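Local coordinates for isoaspartyl dipeptidase (Fervidobacterium islandicum, PDB 7CDH), which probably hydrolyses isoaspartyl dipeptides as a zinc-dependent metallopeptidase of the amidohydrolase family, in keeping with a role in protein repair, at residues T123-G128 with D149-V154; L52-L57 with I355-Q360; E237-G242 with N274-N279. All coordinates share one frame; numbering follows the deposited sequence.

Contact 1: residues T123-G128 with D149-V154; sequences TFIYTG and DKVIGV
Lys150 NZ is gripped by two oxygens of Thr123, donating to the hydroxyl Thr123 OG1 at 2.9 Å and to the carbonyl Thr123 O at 3.1 Å, while a salt bridge to Glu117 of helix 106-118 gives the ammonium its charged partner. This clamp sits at the start of two neighbouring parallel strands, 122-127 and 151-159, joined through helix 141-147 as a beta-alpha-beta unit of the TIM-like barrel of amidohydrolases. Thr123 OG1 also bonds to Ala113 O, so the hydroxyl ties the lysine to the helix as well as to the strand. The lysine chain runs past the threonine extended through chi2 and chi3 and bends at chi4 (-66°), which brings NZ onto the two oxygens. Beyond it the backbone ladder begins: Ile125 N donates to Lys150 O at 2.9 Å, and Ile152 N donates to Ile125 O. A beta bulge then shifts the register by one residue, and the next bond runs from Thr127 N to Gly153 O.

The two faces of the sheet differ in their packing. Ile125, Thr127, Val151 and Val154 share one face, where Ile125 CG1 meets Val151 CG2 at 3.9 Å and helix 106-118 covers Ile125 and Thr127. Thr127 OG1 is bound by Asp144 of the connecting helix. On the other face Ile152 CG1 lies against Phe124 CB at 3.8 Å, and the same isoleucine reaches on to Tyr126, whose side chain comes within about 9 Å of a zinc ion. There the methyl CD1 of Ile152 stands over one face of the phenol, offset toward the rim and 3.9 Å from the ring centroid, a CH-pi contact.

Contact 2: residues L52-L57 with I355-Q360; sequences LLLPGL and ILVDEQ
Ile355 and Leu52 bury the most surface here, and they stand at opposite ends of an antiparallel ladder between strands 51-59 and 354-358. Leu54 and Ile355 form one hydrogen-bonded pair, Leu52 and Val357 another; between them Leu53 and Leu356 make a non-hydrogen-bonded pair. Ile355 lays its CG1 branch across Leu54, with CG1 3.5 Å from Leu54 CB. Chi1 of 61° sets Ile355 CG1 between the backbone N and the carbonyl carbon, and the extended chi2 carries CD1 on to Leu54 CD2 and to Leu57 CG at 4.2 Å. Leu52 turns its CD2 methyl against the aliphatic CB of Glu359 at 3.5 Å, the two side chains meeting nearly at a right angle; the carboxylate of Glu359 goes instead to Lys9. Val357 joins this face through CG2, 3.8 Å from Leu54 CD2, and Trp311 of helix 309-318 covers Leu54, Leu57 and Val357. Leu53 and Leu356 point to the other face, where Leu53 CD1 touches Leu356 CD2 at 3.6 Å. The backbone carries all four hydrogen bonds, among them Leu54 N to Ile355 O at 2.8 Å, nearly straight at 174°. A late strand is thus fastened to an early one by main-chain polarity, while the branched aliphatic side chains leave each face of the pairing hydrophobic and suited to a buried site.

Contact 3: residues E237-G242 with N274-N279; sequences EFAKRG and NGLLDN
A helix end and the turn that leads into a strand meet here: the last turn of helix 229-240 lies beside the loop that follows helix 264-273 and runs into strand 280-283. Both helices finish in Schellman motifs, with Gly242 and Gly275 as their positive-phi residues. Ala239 is the hub on the helix side. Its CB points at the loop and lies 3.5 Å from Asn279 CB, while from a second direction Leu276 CD2 approaches the same methyl at 4.2 Å. Leu276 also reaches, through its other methyl CD1, to Lys240 CE; the two side chains cross at about a right angle, with the exposed lysine on the outside. Asn279 keeps CG beside its own backbone N (chi1 -59°), which carries the amide past the alanine toward the C-terminus of the helix. ND2 stops 3.4 Å from Ala239 O, but the angle there is too poor for a bond. That carbonyl already accepts Gly242 N at 2.8 Å, within the Schellman turn, and ND2 bonds instead to Gly243 O just beyond it. With an alanine here the amide would be gone, and Gly243 O would probably lose this side-chain donor, leaving the chain after the helix tied less firmly to the loop. The backbone of Asn279 pairs with Ile245, so the side-chain tie lies where the short parallel sheet of strands 245-248 and 280-283 begins, with helix 204-212 packed against Phe238 and Arg241 on another flank of helix 229-240.

How the contacts relate
Contacts 1 and 2 are buried and reach the same large sheet, on opposite sides of the chain's centre; contact 3 is only partly buried and brings a helix end to a loop. Their backbones work differently: contact 1 joins parallel strands close in sequence and interrupts its ladder with a bulge, contact 2 pairs antiparallel strands about 300 residues apart in regular register, and contact 3 relies on side-chain packing between its segments. Charge enters contact 1 directly through a lysine, whereas contact 2 is aliphatic at its centre. None touches another, the nearest atoms of any two being about 10 to 13 Å apart.

Contact 1: residues T123-G128 with D149-V154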
loop_
_atom_site.group_PDB
_atom_site.type_symbol
_atom_site.label_atom_id
_atom_site.label_comp_id
_atom_site.label_asym_id
_atom_site.label_seq_id
_atom_site.Cartn_x
_atom_site.Cartn_y
_atom_site.Cartn_z
ATOM N N THR A 123 15.934 -30.048 7.242
ATOM C CA THR A 123 14.872 -29.149 7.763
ATOM C C THR A 123 13.959 -28.702 6.633
ATOM O O THR A 123 14.463 -28.419 5.531
ATOM C CB THR A 123 15.470 -27.895 8.402
ATOM O OG1 THR A 123 16.196 -27.192 7.382
ATOM C CG2 THR A 123 16.404 -28.259 9.515
ATOM N N PHE A 124 12.681 -28.560 6.958
ATOM C CA PHE A 124 11.658 -27.958 6.084
ATOM C C PHE A 124 10.787 -27.122 6.998
ATOM O O PHE A 124 10.797 -27.329 8.222
ATOM C CB PHE A 124 10.859 -29.016 5.320
ATOM C CG PHE A 124 11.745 -29.993 4.593
ATOM C CD1 PHE A 124 12.254 -31.096 5.244
ATOM C CD2 PHE A 124 12.157 -29.744 3.293
ATOM C CE1 PHE A 124 13.168 -31.927 4.617
ATOM C CE2 PHE A 124 12.995 -30.627 2.632
ATOM C CZ PHE A 124 13.520 -31.703 3.303
ATOM N N ILE A 125 10.056 -26.186 6.419
ATOM C CA ILE A 125 9.204 -25.309 7.250
ATOM C C ILE A 125 7.842 -25.245 6.584
ATOM O O ILE A 125 7.749 -25.494 5.396
ATOM C CB ILE A 125 9.879 -23.934 7.436
ATOM C CG1 ILE A 125 9.984 -23.149 6.133
ATOM C CG2 ILE A 125 11.258 -24.106 8.063
ATOM C CD1 ILE A 125 10.365 -21.721 6.337
ATOM N N TYR A 126 6.847 -24.901 7.367
ATOM C CA TYR A 126 5.576 -24.325 6.908
ATOM C C TYR A 126 5.693 -22.802 6.872
ATOM O O TYR A 126 6.459 -22.216 7.632
ATOM C CB TYR A 126 4.478 -24.708 7.893
ATOM C CG TYR A 126 4.200 -26.182 8.021
ATOM C CD1 TYR A 126 3.302 -26.796 7.184
ATOM C CD2 TYR A 126 4.761 -26.943 9.022
ATOM C CE1 TYR A 126 2.975 -28.132 7.330
ATOM C CE2 TYR A 126 4.448 -28.277 9.187
ATOM C CZ TYR A 126 3.546 -28.871 8.338
ATOM O OH TYR A 126 3.192 -30.169 8.460
ATOM N N THR A 127 4.876 -22.190 6.033
ATOM C CA THR A 127 4.508 -20.767 6.099
ATOM C C THR A 127 3.233 -20.701 6.913
ATOM O O THR A 127 2.742 -21.767 7.314
ATOM C CB THR A 127 4.384 -20.136 4.717
ATOM O OG1 THR A 127 4.064 -18.800 5.070
ATOM C CG2 THR A 127 3.308 -20.720 3.829
ATOM N N GLY A 128 2.732 -19.506 7.192
ATOM C CA GLY A 128 1.555 -19.334 8.071
ATOM C C GLY A 128 1.865 -19.618 9.524
ATOM O O GLY A 128 3.051 -19.779 9.876
ATOM N N ASP A 149 12.515 -22.666 -1.199
ATOM C CA ASP A 149 12.810 -24.122 -1.236
ATOM C C ASP A 149 12.206 -24.814 -0.006
ATOM O O ASP A 149 11.404 -25.713 -0.198
ATOM C CB ASP A 149 14.300 -24.363 -1.510
ATOM C CG ASP A 149 14.595 -24.585 -2.999
ATOM O OD1 ASP A 149 13.734 -25.207 -3.676
ATOM O OD2 ASP A 149 15.666 -24.126 -3.500
ATOM N N LYS A 150 12.496 -24.377 1.212
ATOM C CA LYS A 150 12.156 -25.170 2.419
ATOM C C LYS A 150 10.651 -25.151 2.723
ATOM O O LYS A 150 10.231 -25.982 3.538
ATOM C CB LYS A 150 12.957 -24.672 3.622
ATOM C CG LYS A 150 14.414 -25.126 3.639
ATOM C CD LYS A 150 15.088 -24.913 4.968
ATOM C CE LYS A 150 16.568 -25.186 4.915
ATOM N NZ LYS A 150 16.841 -26.613 4.651
ATOM N N VAL A 151 9.863 -24.204 2.201
ATOM C CA VAL A 151 8.409 -24.142 2.551
ATOM C C VAL A 151 7.695 -25.358 1.917
ATOM O O VAL A 151 7.776 -25.514 0.670
ATOM C CB VAL A 151 7.798 -22.808 2.103
ATOM C CG1 VAL A 151 6.292 -22.799 2.245
ATOM C CG2 VAL A 151 8.406 -21.649 2.860
ATOM N N ILE A 152 7.089 -26.244 2.723
ATOM C CA ILE A 152 6.447 -27.488 2.194
ATOM C C ILE A 152 4.931 -27.446 2.411
ATOM O O ILE A 152 4.264 -28.437 2.093
ATOM C CB ILE A 152 7.089 -28.775 2.751
ATOM C CG1 ILE A 152 7.206 -28.812 4.274
ATOM C CG2 ILE A 152 8.447 -28.965 2.099
ATOM C CD1 ILE A 152 5.971 -28.383 5.010
ATOM N N GLY A 153 4.398 -26.330 2.889
ATOM C CA GLY A 153 2.984 -26.251 3.278
ATOM C C GLY A 153 2.680 -25.039 4.125
ATOM O O GLY A 153 3.544 -24.178 4.263
ATOM N N VAL A 154 1.446 -24.966 4.595
ATOM C CA VAL A 154 0.951 -23.917 5.507
ATOM C C VAL A 154 0.503 -24.620 6.773
ATOM O O VAL A 154 -0.006 -25.722 6.681
ATOM C CB VAL A 154 -0.193 -23.111 4.889
ATOM C CG1 VAL A 154 -1.411 -23.992 4.631
ATOM C CG2 VAL A 154 -0.549 -21.899 5.759
#

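Contact 2: residues L52-L57 with I355-Q360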
loop_
_atom_site.group_PDB
_atom_site.type_symbol
_atom_site.label_atom_id
_atom_site.label_comp_id
_atom_site.label_asym_id
_atom_site.label_seq_id
_atom_site.Cartn_x
_atom_site.Cartn_y
_atom_site.Cartn_z
ATOM N N LEU A 52 21.272 -52.386 16.002
ATOM C CA LEU A 52 20.264 -52.282 14.930
ATOM C C LEU A 52 20.538 -50.963 14.183
ATOM O O LEU A 52 20.775 -49.942 14.871
ATOM C CB LEU A 52 18.859 -52.282 15.556
ATOM C CG LEU A 52 18.652 -53.210 16.756
ATOM C CD1 LEU A 52 17.211 -53.207 17.223
ATOM C CD2 LEU A 52 19.066 -54.633 16.422
ATOM N N LEU A 53 20.576 -51.007 12.846
ATOM C CA LEU A 53 20.596 -49.851 11.925
ATOM C C LEU A 53 19.159 -49.558 11.460
ATOM O O LEU A 53 18.560 -50.428 10.799
ATOM C CB LEU A 53 21.511 -50.148 10.732
ATOM C CG LEU A 53 21.643 -48.998 9.731
ATOM C CD1 LEU A 53 22.494 -47.875 10.304
ATOM C CD2 LEU A 53 22.213 -49.457 8.407
ATOM N N LEU A 54 18.666 -48.355 11.781
ATOM C CA LEU A 54 17.298 -47.858 11.485
ATOM C C LEU A 54 17.403 -46.664 10.526
ATOM O O LEU A 54 18.445 -46.023 10.385
ATOM C CB LEU A 54 16.619 -47.452 12.801
ATOM C CG LEU A 54 16.005 -48.554 13.676
ATOM C CD1 LEU A 54 16.856 -49.804 13.757
ATOM C CD2 LEU A 54 15.732 -48.041 15.081
ATOM N N PRO A 55 16.314 -46.284 9.827
ATOM C CA PRO A 55 16.305 -45.030 9.092
ATOM C C PRO A 55 16.234 -43.901 10.131
ATOM O O PRO A 55 15.616 -44.104 11.153
ATOM C CB PRO A 55 15.028 -45.093 8.252
ATOM C CG PRO A 55 14.508 -46.523 8.428
ATOM C CD PRO A 55 15.014 -46.965 9.774
ATOM N N GLY A 56 16.873 -42.752 9.867
ATOM C CA GLY A 56 16.767 -41.589 10.762
ATOM C C GLY A 56 15.306 -41.208 10.938
ATOM O O GLY A 56 14.550 -41.286 9.956
ATOM N N LEU A 57 14.911 -40.872 12.155
ATOM C CA LEU A 57 13.532 -40.482 12.487
ATOM C C LEU A 57 13.240 -39.078 11.929
ATOM O O LEU A 57 14.141 -38.190 11.910
ATOM C CB LEU A 57 13.415 -40.473 14.009
ATOM C CG LEU A 57 13.782 -41.764 14.723
ATOM C CD1 LEU A 57 13.557 -41.626 16.229
ATOM C CD2 LEU A 57 12.944 -42.898 14.182
ATOM N N ILE A 355 19.936 -44.182 12.265
ATOM C CA ILE A 355 20.321 -44.267 13.700
ATOM C C ILE A 355 20.792 -45.698 13.982
ATOM O O ILE A 355 20.358 -46.664 13.325
ATOM C CB ILE A 355 19.196 -43.814 14.654
ATOM C CG1 ILE A 355 17.945 -44.676 14.530
ATOM C CG2 ILE A 355 18.882 -42.343 14.455
ATOM C CD1 ILE A 355 16.910 -44.464 15.633
ATOM N N LEU A 356 21.707 -45.811 14.915
ATOM C CA LEU A 356 22.213 -47.104 15.400
ATOM C C LEU A 356 21.744 -47.238 16.836
ATOM O O LEU A 356 22.014 -46.353 17.646
ATOM C CB LEU A 356 23.730 -47.099 15.261
ATOM C CG LEU A 356 24.230 -47.281 13.832
ATOM C CD1 LEU A 356 25.662 -46.813 13.702
ATOM C CD2 LEU A 356 24.112 -48.745 13.410
ATOM N N VAL A 357 20.987 -48.283 17.099
ATOM C CA VAL A 357 20.386 -48.548 18.429
ATOM C C VAL A 357 21.047 -49.795 19.016
ATOM O O VAL A 357 21.455 -50.694 18.273
ATOM C CB VAL A 357 18.881 -48.667 18.202
ATOM C CG1 VAL A 357 18.153 -49.211 19.406
ATOM C CG2 VAL A 357 18.338 -47.312 17.787
ATOM N N ASP A 358 21.245 -49.817 20.318
ATOM C CA ASP A 358 21.743 -51.015 21.033
ATOM C C ASP A 358 20.613 -52.064 21.062
ATOM O O ASP A 358 19.494 -51.711 21.472
ATOM C CB ASP A 358 22.212 -50.593 22.419
ATOM C CG ASP A 358 22.879 -51.727 23.150
ATOM O OD1 ASP A 358 22.125 -52.615 23.656
ATOM O OD2 ASP A 358 24.134 -51.726 23.156
ATOM N N GLU A 359 20.860 -53.301 20.618
ATOM C CA GLU A 359 19.784 -54.320 20.464
ATOM C C GLU A 359 19.251 -54.749 21.839
ATOM O O GLU A 359 18.092 -55.150 21.896
ATOM C CB GLU A 359 20.258 -55.506 19.627
ATOM C CG GLU A 359 21.360 -56.320 20.292
ATOM C CD GLU A 359 21.882 -57.492 19.478
ATOM O OE1 GLU A 359 21.335 -57.742 18.368
ATOM O OE2 GLU A 359 22.822 -58.161 19.972
ATOM N N GLN A 360 20.031 -54.617 22.913
ATOM C CA GLN A 360 19.579 -54.966 24.288
ATOM C C GLN A 360 18.791 -53.785 24.867
ATOM O O GLN A 360 17.556 -53.920 24.989
ATOM C CB GLN A 360 20.766 -55.360 25.185
ATOM C CG GLN A 360 21.467 -56.653 24.770
ATOM C CD GLN A 360 20.505 -57.801 24.552
ATOM O OE1 GLN A 360 19.674 -58.117 25.401
ATOM N NE2 GLN A 360 20.602 -58.439 23.395
#

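Contact 3: residues E237-G242 with N274-N279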
loop_
_atom_site.group_PDB
_atom_site.type_symbol
_atom_site.label_atom_id
_atom_site.label_comp_id
_atom_site.label_asym_id
_atom_site.label_seq_id
_atom_site.Cartn_x
_atom_site.Cartn_y
_atom_site.Cartn_z
ATOM N N GLU A 237 -11.829 -42.681 10.789
ATOM C CA GLU A 237 -12.768 -42.558 9.653
ATOM C C GLU A 237 -12.058 -41.801 8.525
ATOM O O GLU A 237 -12.233 -42.195 7.335
ATOM C CB GLU A 237 -14.088 -41.915 10.061
ATOM C CG GLU A 237 -15.065 -41.863 8.884
ATOM C CD GLU A 237 -15.254 -43.184 8.133
ATOM O OE1 GLU A 237 -15.265 -43.150 6.851
ATOM O OE2 GLU A 237 -15.357 -44.253 8.841
ATOM N N PHE A 238 -11.232 -40.806 8.879
ATOM C CA PHE A 238 -10.469 -39.977 7.911
ATOM C C PHE A 238 -9.405 -40.850 7.233
ATOM O O PHE A 238 -9.256 -40.742 5.988
ATOM C CB PHE A 238 -9.908 -38.735 8.622
ATOM C CG PHE A 238 -9.171 -37.765 7.744
ATOM C CD1 PHE A 238 -9.858 -36.938 6.884
ATOM C CD2 PHE A 238 -7.792 -37.688 7.777
ATOM C CE1 PHE A 238 -9.182 -36.047 6.074
ATOM C CE2 PHE A 238 -7.112 -36.797 6.958
ATOM C CZ PHE A 238 -7.813 -35.955 6.129
ATOM N N ALA A 239 -8.669 -41.667 7.997
ATOM C CA ALA A 239 -7.696 -42.666 7.461
ATOM C C ALA A 239 -8.387 -43.620 6.489
ATOM O O ALA A 239 -7.773 -43.896 5.425
ATOM C CB ALA A 239 -7.035 -43.484 8.546
ATOM N N LYS A 240 -9.594 -44.101 6.835
ATOM C CA LYS A 240 -10.298 -45.109 6.000
ATOM C C LYS A 240 -10.567 -44.476 4.645
ATOM O O LYS A 240 -10.553 -45.207 3.670
ATOM C CB LYS A 240 -11.599 -45.636 6.599
ATOM C CG LYS A 240 -11.411 -46.757 7.611
ATOM C CD LYS A 240 -12.632 -46.974 8.467
ATOM C CE LYS A 240 -12.312 -47.680 9.759
ATOM N NZ LYS A 240 -13.348 -47.383 10.775
ATOM N N ARG A 241 -10.691 -43.156 4.562
ATOM C CA ARG A 241 -10.906 -42.523 3.238
ATOM C C ARG A 241 -9.599 -42.166 2.544
ATOM O O ARG A 241 -9.693 -41.594 1.462
ATOM C CB ARG A 241 -11.793 -41.297 3.383
ATOM C CG ARG A 241 -13.031 -41.589 4.199
ATOM C CD ARG A 241 -14.127 -40.679 3.770
ATOM N NE ARG A 241 -15.185 -40.663 4.764
ATOM C CZ ARG A 241 -16.202 -39.817 4.734
ATOM N NH1 ARG A 241 -16.267 -38.906 3.768
ATOM N NH2 ARG A 241 -17.125 -39.860 5.681
ATOM N N GLY A 242 -8.432 -42.504 3.096
ATOM C CA GLY A 242 -7.127 -42.296 2.422
ATOM C C GLY A 242 -6.268 -41.243 3.126
ATOM O O GLY A 242 -5.147 -40.997 2.681
ATOM N N ASN A 274 -6.535 -52.493 13.289
ATOM C CA ASN A 274 -7.526 -52.154 12.238
ATOM C C ASN A 274 -6.852 -51.898 10.884
ATOM O O ASN A 274 -7.539 -51.435 9.991
ATOM C CB ASN A 274 -8.433 -51.057 12.765
ATOM C CG ASN A 274 -9.152 -51.595 13.982
ATOM O OD1 ASN A 274 -10.058 -52.418 13.847
ATOM N ND2 ASN A 274 -8.704 -51.233 15.172
ATOM N N GLY A 275 -5.584 -52.261 10.704
ATOM C CA GLY A 275 -4.871 -52.104 9.423
ATOM C C GLY A 275 -4.776 -50.660 8.923
ATOM O O GLY A 275 -4.782 -50.482 7.683
ATOM N N LEU A 276 -4.609 -49.677 9.822
ATOM C CA LEU A 276 -4.500 -48.250 9.466
ATOM C C LEU A 276 -3.200 -47.624 9.988
ATOM O O LEU A 276 -3.048 -46.405 9.885
ATOM C CB LEU A 276 -5.716 -47.545 10.057
ATOM C CG LEU A 276 -7.064 -47.982 9.504
ATOM C CD1 LEU A 276 -8.178 -47.298 10.268
ATOM C CD2 LEU A 276 -7.191 -47.693 8.023
ATOM N N LEU A 277 -2.249 -48.410 10.451
ATOM C CA LEU A 277 -0.950 -47.856 10.878
ATOM C C LEU A 277 -0.240 -47.171 9.698
ATOM O O LEU A 277 0.659 -46.365 9.957
ATOM C CB LEU A 277 -0.086 -48.960 11.476
ATOM C CG LEU A 277 1.093 -48.453 12.304
ATOM C CD1 LEU A 277 0.625 -47.913 13.628
ATOM C CD2 LEU A 277 2.127 -49.535 12.525
ATOM N N ASP A 278 -0.622 -47.418 8.455
ATOM C CA ASP A 278 0.016 -46.734 7.293
ATOM C C ASP A 278 -0.444 -45.264 7.259
ATOM O O ASP A 278 0.202 -44.450 6.592
ATOM C CB ASP A 278 -0.229 -47.490 5.984
ATOM C CG ASP A 278 0.619 -48.759 5.810
ATOM O OD1 ASP A 278 1.568 -48.960 6.603
ATOM O OD2 ASP A 278 0.327 -49.562 4.881
ATOM N N ASN A 279 -1.479 -44.914 8.016
ATOM C CA ASN A 279 -2.143 -43.604 7.888
ATOM C C ASN A 279 -1.818 -42.779 9.129
ATOM O O ASN A 279 -2.523 -41.845 9.406
ATOM C CB ASN A 279 -3.644 -43.810 7.646
ATOM C CG ASN A 279 -3.889 -44.612 6.386
ATOM O OD1 ASN A 279 -3.611 -45.812 6.354
ATOM N ND2 ASN A 279 -4.353 -43.950 5.337
#